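Local atomic coordinates of methylglyoxal reductase (NADPH-dependent) (Candida albicans SC5314, PDB entry 6KWS), a protein that probably reduces methylglyoxal with NADPH as hydride donor, as a member of the dihydroflavonol-4-reductase branch of the NAD(P)-dependent epimerase/dehydratase family. Residues L222-K225 with P226-I230; D275-N278 with D279-D283; Y328-V331 with E332-N336. The protein carries 1 engineered substitution. All blocks are in the same frame, centred on the assembly; numbering follows the deposited sequence.

All three contacts lie on the same side of the chain's centre. Contact 1 is a surface turn in the loop after helix 216-222. Contacts 2 and 3 are helical and partly buried. Contact 2 is the C-terminal end of helix 270-280, and contact 3 lies within helix 323-337. Leu222, where helix 216-222 ends, touches both: CD2 is 4.1 Å from Ile277 CD1, and CD1 is 4.2 Å from Ile334 CG2. Contacts 2 and 3 also pack on each other, Phe281 on Tyr328 and Val331, and Ile277 on Val331. Contact 1 rests on a carboxylate that accepts a hydrogen bond from a backbone N-H. Contacts 2 and 3 rest on helical backbone bonds, with apolar groups facing neighbouring helices.

Contact 1 of 3, residues L222-K225 with P226-I230; sequences LKLK and PNDSI
Asp228 turns back to Lys225, and the two close a type I beta turn, Lys225 to Asp228, in the surface loop between helix 216-222 and strand 234-239. The backbone bond of the turn runs from Asp228 N to Lys225 O, 2.8 Å. A second bond runs the other way. Lys225 N donates to Asp228 OD1 at 2.8 Å, from well above the carboxylate plane (62° out of it). The Asp228 side chain can take this bond because its CG lies anti to its own carbonyl carbon (chi1 -70°), which folds the carboxylate over the start of the turn. Two bonds in opposite directions thus join the first and last residues.

Leu224 lies at an angle across the Asp228 side chain and touches OD1 with both CB and CD2. The Lys225 chain is bent at chi3 and chi4, and its amine leads away. Lys225 NZ stays 6.8 Å from Asp228 OD1, so their charges could attract only at a distance. Pro226 takes the second position of the turn. Outside the turn, Leu224, just before it, packs on Pro231 and Pro289, and Ile230, after it, on helix 270-280. Leu224 CD1 reaches forward to Ser229 O, 4.2 Å away.

Contact 2 of 3, residues D275-N278 with D279-D283; sequences DIIN and DKFPD
Phe281 turns its ring back along the helix to Ile277: CG stands beside its own backbone N, opposite the carbonyl carbon (chi1 -64°). The ring therefore meets Ile277 O with its edge, in the ring plane, and CD2 is 3.6 Å from that oxygen. The same ring atom, Phe281 CD2, lies 4.2 Å from Ile277 CG2. Lys280 has a similar first torsion but bends at chi2 (-75°). Its CG lies 3.2 Å from Ile276 O, while the amine leads away from the turn.

This is the C-terminal end of helix 270-280, and Phe281 is the first residue to leave helical backbone angles. As the helix ends, an i to i+3 bond joins the i to i+4 bond on one oxygen, Ile277 O. Phe281 N approaches Ile277 O nearly along the C=O axis at 3.0 Å. Lys280 N reaches Ile277 O from above the carbonyl plane at 3.2 Å. Lys280 N also makes a weak bond to Ile276 O.

Two residues earlier, Asp279 N donates to Asp275 O at 3.0 Å, and Asp279 CB sits beside the same oxygen. The carboxylates of these two residues stay apart. That of Asp275 is held by Gln271 NE2 and Gly294 N. Asn278 ND2 donates to Pro289 O, on the side of the loop that follows the helix. Ile276 packs on Leu323 and Val327 of helix 323-337, and Ile277 on Ile221 of helix 216-222.

Contact 3 of 3, residues Y328-V331 with E332-N336; sequences YDTV and EQIVN
The Tyr328 ring and the Glu332 carboxylate lie one helical turn apart and cross at an angle, with their planes 29° apart. Glu332 OE2 approaches the ring obliquely, 4.0 Å from Tyr328 CE2. Asp329 OD1 is at the ring edge, in its plane. The ring also meets that of Phe281, the planes at about 30°. Glu332 reaches Tyr328 with an extended chain, its CG opposite the backbone N (chi1 -150°). Asp329 OD1 and Glu332 OE2 are 4.8 Å apart, and the salt bridge of Asp329 OD2 to Arg241 NH2 probably eases their repulsion.

On another side of the helix, Val331 and Val335 lie side by side and point the same way. Val331 CG1 is 3.9 Å from Val335 CG2. Ile334 sets CG1 3.3 Å from Thr330 O. Beneath the side chains run i to i+4 backbone bonds. Val335 N to Val331 O is 2.8 Å and nearly straight, while Gln333 N to Asp329 O is weak. Gln333 NE2 binds Gln201 O, and its side chain is about 6 Å from that of Phe12, an NADPH-binding residue. The arrangement is that of a regular amphipathic alpha-helix, here the last helix of a Rossmann-fold reductase, with Val331 packed against helices 216-222 and 270-280.

Contact 1 of 3, residues L222-K225 with P226-I230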
loop_
_atom_site.group_PDB
_atom_site.type_symbol
_atom_site.label_atom_id
_atom_site.label_comp_id
_atom_site.label_asym_id
_atom_site.label_seq_id
_atom_site.Cartn_x
_atom_site.Cartn_y
_atom_site.Cartn_z
ATOM N N LEU A 222 -13.965 -16.692 0.031
ATOM C CA LEU A 222 -15.121 -16.953 0.886
ATOM C C LEU A 222 -16.429 -17.046 0.115
ATOM O O LEU A 222 -17.418 -17.521 0.676
ATOM C CB LEU A 222 -15.257 -15.874 1.965
ATOM C CG LEU A 222 -14.084 -15.787 2.934
ATOM C CD1 LEU A 222 -14.274 -14.695 3.951
ATOM C CD2 LEU A 222 -13.902 -17.112 3.613
ATOM N N LYS A 223 -16.472 -16.616 -1.141
ATOM C CA LYS A 223 -17.697 -16.701 -1.922
ATOM C C LYS A 223 -17.740 -17.915 -2.841
ATOM O O LYS A 223 -18.640 -18.013 -3.672
ATOM C CB LYS A 223 -17.893 -15.430 -2.740
ATOM C CG LYS A 223 -17.926 -14.173 -1.906
ATOM C CD LYS A 223 -18.110 -12.988 -2.816
ATOM C CE LYS A 223 -17.568 -11.730 -2.194
ATOM N NZ LYS A 223 -17.053 -10.856 -3.282
ATOM N N LEU A 224 -16.803 -18.838 -2.714
ATOM C CA LEU A 224 -16.830 -20.040 -3.530
ATOM C C LEU A 224 -17.686 -21.121 -2.879
ATOM O O LEU A 224 -17.724 -21.260 -1.654
ATOM C CB LEU A 224 -15.412 -20.560 -3.749
ATOM C CG LEU A 224 -14.492 -19.525 -4.380
ATOM C CD1 LEU A 224 -13.098 -20.105 -4.588
ATOM C CD2 LEU A 224 -15.099 -19.010 -5.689
ATOM N N LYS A 225 -18.385 -21.900 -3.731
ATOM C CA LYS A 225 -19.140 -23.109 -3.417
ATOM C C LYS A 225 -18.220 -24.336 -3.463
ATOM O O LYS A 225 -17.218 -24.339 -4.189
ATOM C CB LYS A 225 -20.295 -23.278 -4.407
ATOM C CG LYS A 225 -21.017 -21.976 -4.777
ATOM C CD LYS A 225 -22.411 -22.249 -5.335
ATOM C CE LYS A 225 -23.449 -21.247 -4.790
ATOM N NZ LYS A 225 -23.875 -21.464 -3.372
ATOM N N PRO A 226 -18.554 -25.409 -2.699
ATOM C CA PRO A 226 -17.608 -26.523 -2.492
ATOM C C PRO A 226 -16.969 -27.168 -3.721
ATOM O O PRO A 226 -15.883 -27.756 -3.595
ATOM C CB PRO A 226 -18.464 -27.543 -1.726
ATOM C CG PRO A 226 -19.349 -26.694 -0.903
ATOM C CD PRO A 226 -19.718 -25.519 -1.795
ATOM N N ASN A 227 -17.591 -27.100 -4.895
ATOM C CA ASN A 227 -17.000 -27.680 -6.094
ATOM C C ASN A 227 -16.687 -26.634 -7.160
ATOM O O ASN A 227 -16.525 -26.979 -8.340
ATOM C CB ASN A 227 -17.900 -28.788 -6.656
ATOM C CG ASN A 227 -18.255 -29.841 -5.606
ATOM O OD1 ASN A 227 -17.401 -30.637 -5.177
ATOM N ND2 ASN A 227 -19.527 -29.865 -5.203
ATOM N N ASP A 228 -16.591 -25.366 -6.767
ATOM C CA ASP A 228 -15.910 -24.364 -7.576
ATOM C C ASP A 228 -14.433 -24.701 -7.685
ATOM O O ASP A 228 -13.837 -25.294 -6.778
ATOM C CB ASP A 228 -16.056 -22.970 -6.966
ATOM C CG ASP A 228 -17.458 -22.440 -7.073
ATOM O OD1 ASP A 228 -17.778 -21.430 -6.397
ATOM O OD2 ASP A 228 -18.242 -23.044 -7.843
ATOM N N SER A 229 -13.851 -24.336 -8.818
ATOM C CA SER A 229 -12.408 -24.401 -8.942
ATOM C C SER A 229 -11.814 -23.182 -8.253
ATOM O O SER A 229 -12.446 -22.122 -8.159
ATOM C CB SER A 229 -11.976 -24.475 -10.412
ATOM O OG SER A 229 -12.658 -23.513 -11.205
ATOM N N ILE A 230 -10.610 -23.358 -7.737
ATOM C CA ILE A 230 -9.965 -22.315 -6.939
ATOM C C ILE A 230 -9.272 -21.342 -7.884
ATOM O O ILE A 230 -8.561 -21.789 -8.791
ATOM C CB ILE A 230 -8.972 -22.944 -5.975
ATOM C CG1 ILE A 230 -9.734 -23.800 -4.957
ATOM C CG2 ILE A 230 -8.087 -21.874 -5.349
ATOM C CD1 ILE A 230 -8.841 -24.638 -4.100
#

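Contact 2 of 3, residues D275-N278 with D279-D283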
loop_
_atom_site.group_PDB
_atom_site.type_symbol
_atom_site.label_atom_id
_atom_site.label_comp_id
_atom_site.label_asym_id
_atom_site.label_seq_id
_atom_site.Cartn_x
_atom_site.Cartn_y
_atom_site.Cartn_z
ATOM N N ASP A 275 -6.230 -23.407 2.115
ATOM C CA ASP A 275 -5.741 -24.293 3.175
ATOM C C ASP A 275 -5.830 -23.643 4.554
ATOM O O ASP A 275 -6.284 -24.277 5.517
ATOM C CB ASP A 275 -4.297 -24.721 2.895
ATOM C CG ASP A 275 -4.182 -25.742 1.757
ATOM O OD1 ASP A 275 -5.228 -26.300 1.331
ATOM O OD2 ASP A 275 -3.034 -25.986 1.291
ATOM N N ILE A 276 -5.377 -22.387 4.679
ATOM C CA ILE A 276 -5.439 -21.705 5.971
ATOM C C ILE A 276 -6.878 -21.602 6.451
ATOM O O ILE A 276 -7.177 -21.852 7.628
ATOM C CB ILE A 276 -4.789 -20.316 5.898
ATOM C CG1 ILE A 276 -3.275 -20.428 5.686
ATOM C CG2 ILE A 276 -5.091 -19.543 7.162
ATOM C CD1 ILE A 276 -2.541 -19.084 5.711
ATOM N N ILE A 277 -7.792 -21.238 5.548
ATOM C CA ILE A 277 -9.179 -21.026 5.939
ATOM C C ILE A 277 -9.820 -22.352 6.335
ATOM O O ILE A 277 -10.453 -22.462 7.395
ATOM C CB ILE A 277 -9.947 -20.315 4.806
ATOM C CG1 ILE A 277 -9.335 -18.926 4.560
ATOM C CG2 ILE A 277 -11.455 -20.201 5.119
ATOM C CD1 ILE A 277 -9.959 -18.165 3.390
ATOM N N ASN A 278 -9.624 -23.393 5.509
ATOM C CA ASN A 278 -10.197 -24.699 5.824
ATOM C C ASN A 278 -9.680 -25.239 7.158
ATOM O O ASN A 278 -10.420 -25.941 7.862
ATOM C CB ASN A 278 -9.944 -25.683 4.683
ATOM C CG ASN A 278 -11.036 -25.633 3.623
ATOM O OD1 ASN A 278 -12.217 -25.668 3.956
ATOM N ND2 ASN A 278 -10.654 -25.582 2.348
ATOM N N ASP A 279 -8.455 -24.870 7.563
ATOM C CA ASP A 279 -7.907 -25.369 8.822
ATOM C C ASP A 279 -8.174 -24.474 10.040
ATOM O O ASP A 279 -8.023 -24.936 11.176
ATOM C CB ASP A 279 -6.400 -25.615 8.673
ATOM C CG ASP A 279 -6.087 -27.040 8.130
ATOM O OD1 ASP A 279 -6.309 -28.026 8.891
ATOM O OD2 ASP A 279 -5.647 -27.176 6.941
ATOM N N LYS A 280 -8.612 -23.233 9.872
ATOM C CA LYS A 280 -8.835 -22.395 11.041
ATOM C C LYS A 280 -10.295 -22.016 11.257
ATOM O O LYS A 280 -10.627 -21.452 12.305
ATOM C CB LYS A 280 -7.983 -21.120 10.957
ATOM C CG LYS A 280 -6.505 -21.380 10.747
ATOM C CD LYS A 280 -5.844 -21.869 11.999
ATOM C CE LYS A 280 -4.636 -22.732 11.666
ATOM N NZ LYS A 280 -3.696 -22.837 12.813
ATOM N N PHE A 281 -11.183 -22.311 10.317
ATOM C CA PHE A 281 -12.583 -21.924 10.432
ATOM C C PHE A 281 -13.422 -23.176 10.234
ATOM O O PHE A 281 -13.942 -23.432 9.130
ATOM C CB PHE A 281 -12.935 -20.811 9.449
ATOM C CG PHE A 281 -12.197 -19.536 9.709
ATOM C CD1 PHE A 281 -12.765 -18.532 10.469
ATOM C CD2 PHE A 281 -10.918 -19.349 9.207
ATOM C CE1 PHE A 281 -12.077 -17.349 10.711
ATOM C CE2 PHE A 281 -10.227 -18.181 9.448
ATOM C CZ PHE A 281 -10.810 -17.174 10.201
ATOM N N PRO A 282 -13.573 -23.978 11.295
ATOM C CA PRO A 282 -14.420 -25.177 11.224
ATOM C C PRO A 282 -15.778 -24.879 10.639
ATOM O O PRO A 282 -16.317 -25.672 9.865
ATOM C CB PRO A 282 -14.512 -25.602 12.690
ATOM C CG PRO A 282 -13.247 -25.056 13.314
ATOM C CD PRO A 282 -13.051 -23.743 12.651
ATOM N N ASP A 283 -16.324 -23.699 10.957
ATOM C CA ASP A 283 -17.612 -23.276 10.417
ATOM C C ASP A 283 -17.634 -23.289 8.898
ATOM O O ASP A 283 -18.630 -23.746 8.309
ATOM C CB ASP A 283 -17.968 -21.893 10.948
ATOM C CG ASP A 283 -18.888 -21.972 12.159
ATOM O OD1 ASP A 283 -19.928 -22.661 12.051
ATOM O OD2 ASP A 283 -18.569 -21.366 13.209
#

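Contact 3 of 3, residues Y328-V331 with E332-N336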
loop_
_atom_site.group_PDB
_atom_site.type_symbol
_atom_site.label_atom_id
_atom_site.label_comp_id
_atom_site.label_asym_id
_atom_site.label_seq_id
_atom_site.Cartn_x
_atom_site.Cartn_y
_atom_site.Cartn_z
ATOM N N TYR A 328 -6.011 -15.065 8.906
ATOM C CA TYR A 328 -6.984 -15.281 9.976
ATOM C C TYR A 328 -7.586 -13.970 10.438
ATOM O O TYR A 328 -8.815 -13.826 10.493
ATOM C CB TYR A 328 -6.330 -15.986 11.163
ATOM C CG TYR A 328 -7.281 -16.234 12.305
ATOM C CD1 TYR A 328 -8.120 -17.341 12.299
ATOM C CD2 TYR A 328 -7.343 -15.367 13.396
ATOM C CE1 TYR A 328 -8.984 -17.583 13.341
ATOM C CE2 TYR A 328 -8.207 -15.602 14.442
ATOM C CZ TYR A 328 -9.030 -16.713 14.409
ATOM O OH TYR A 328 -9.908 -16.984 15.440
ATOM N N ASP A 329 -6.728 -13.001 10.783
ATOM C CA ASP A 329 -7.227 -11.712 11.233
ATOM C C ASP A 329 -8.143 -11.090 10.197
ATOM O O ASP A 329 -9.092 -10.389 10.555
ATOM C CB ASP A 329 -6.072 -10.769 11.535
ATOM C CG ASP A 329 -5.267 -11.191 12.731
ATOM O OD1 ASP A 329 -5.701 -12.100 13.472
ATOM O OD2 ASP A 329 -4.190 -10.596 12.939
ATOM N N THR A 330 -7.896 -11.353 8.916
ATOM C CA THR A 330 -8.719 -10.761 7.870
ATOM C C THR A 330 -10.074 -11.449 7.790
ATOM O O THR A 330 -11.121 -10.786 7.752
ATOM C CB THR A 330 -8.003 -10.858 6.519
ATOM O OG1 THR A 330 -6.693 -10.303 6.630
ATOM C CG2 THR A 330 -8.771 -10.128 5.419
ATOM N N VAL A 331 -10.061 -12.780 7.717
ATOM C CA VAL A 331 -11.308 -13.519 7.608
ATOM C C VAL A 331 -12.164 -13.292 8.850
ATOM O O VAL A 331 -13.382 -13.075 8.749
ATOM C CB VAL A 331 -11.027 -15.018 7.375
ATOM C CG1 VAL A 331 -12.341 -15.824 7.394
ATOM C CG2 VAL A 331 -10.303 -15.217 6.071
ATOM N N GLU A 332 -11.539 -13.350 10.039
ATOM C CA GLU A 332 -12.269 -13.151 11.286
ATOM C C GLU A 332 -13.051 -11.855 11.228
ATOM O O GLU A 332 -14.252 -11.813 11.522
ATOM C CB GLU A 332 -11.299 -13.130 12.469
ATOM C CG GLU A 332 -11.900 -13.633 13.783
ATOM C CD GLU A 332 -11.226 -13.040 15.035
ATOM O OE1 GLU A 332 -11.674 -13.366 16.168
ATOM O OE2 GLU A 332 -10.260 -12.243 14.890
ATOM N N GLN A 333 -12.386 -10.794 10.781
ATOM C CA GLN A 333 -13.029 -9.494 10.699
ATOM C C GLN A 333 -14.200 -9.524 9.735
ATOM O O GLN A 333 -15.297 -9.095 10.075
ATOM C CB GLN A 333 -12.001 -8.462 10.286
ATOM C CG GLN A 333 -12.382 -7.047 10.573
ATOM C CD GLN A 333 -11.439 -6.085 9.902
ATOM O OE1 GLN A 333 -10.975 -6.328 8.787
ATOM N NE2 GLN A 333 -11.125 -4.998 10.581
ATOM N N ILE A 334 -13.995 -10.054 8.535
ATOM C CA ILE A 334 -15.067 -10.118 7.545
ATOM C C ILE A 334 -16.251 -10.916 8.080
ATOM O O ILE A 334 -17.407 -10.485 7.990
ATOM C CB ILE A 334 -14.545 -10.728 6.231
ATOM C CG1 ILE A 334 -13.423 -9.877 5.629
ATOM C CG2 ILE A 334 -15.684 -10.946 5.252
ATOM C CD1 ILE A 334 -12.866 -10.425 4.311
ATOM N N VAL A 335 -15.984 -12.110 8.611
ATOM C CA VAL A 335 -17.070 -12.993 9.027
ATOM C C VAL A 335 -17.873 -12.354 10.158
ATOM O O VAL A 335 -19.107 -12.262 10.096
ATOM C CB VAL A 335 -16.510 -14.374 9.418
ATOM C CG1 VAL A 335 -17.508 -15.151 10.202
ATOM C CG2 VAL A 335 -16.148 -15.148 8.171
ATOM N N ASN A 336 -17.186 -11.875 11.195
ATOM C CA ASN A 336 -17.890 -11.241 12.305
ATOM C C ASN A 336 -18.635 -9.982 11.873
ATOM O O ASN A 336 -19.664 -9.642 12.462
ATOM C CB ASN A 336 -16.917 -10.907 13.441
ATOM C CG ASN A 336 -16.289 -12.149 14.056
ATOM O OD1 ASN A 336 -16.779 -13.275 13.863
ATOM N ND2 ASN A 336 -15.195 -11.951 14.800
#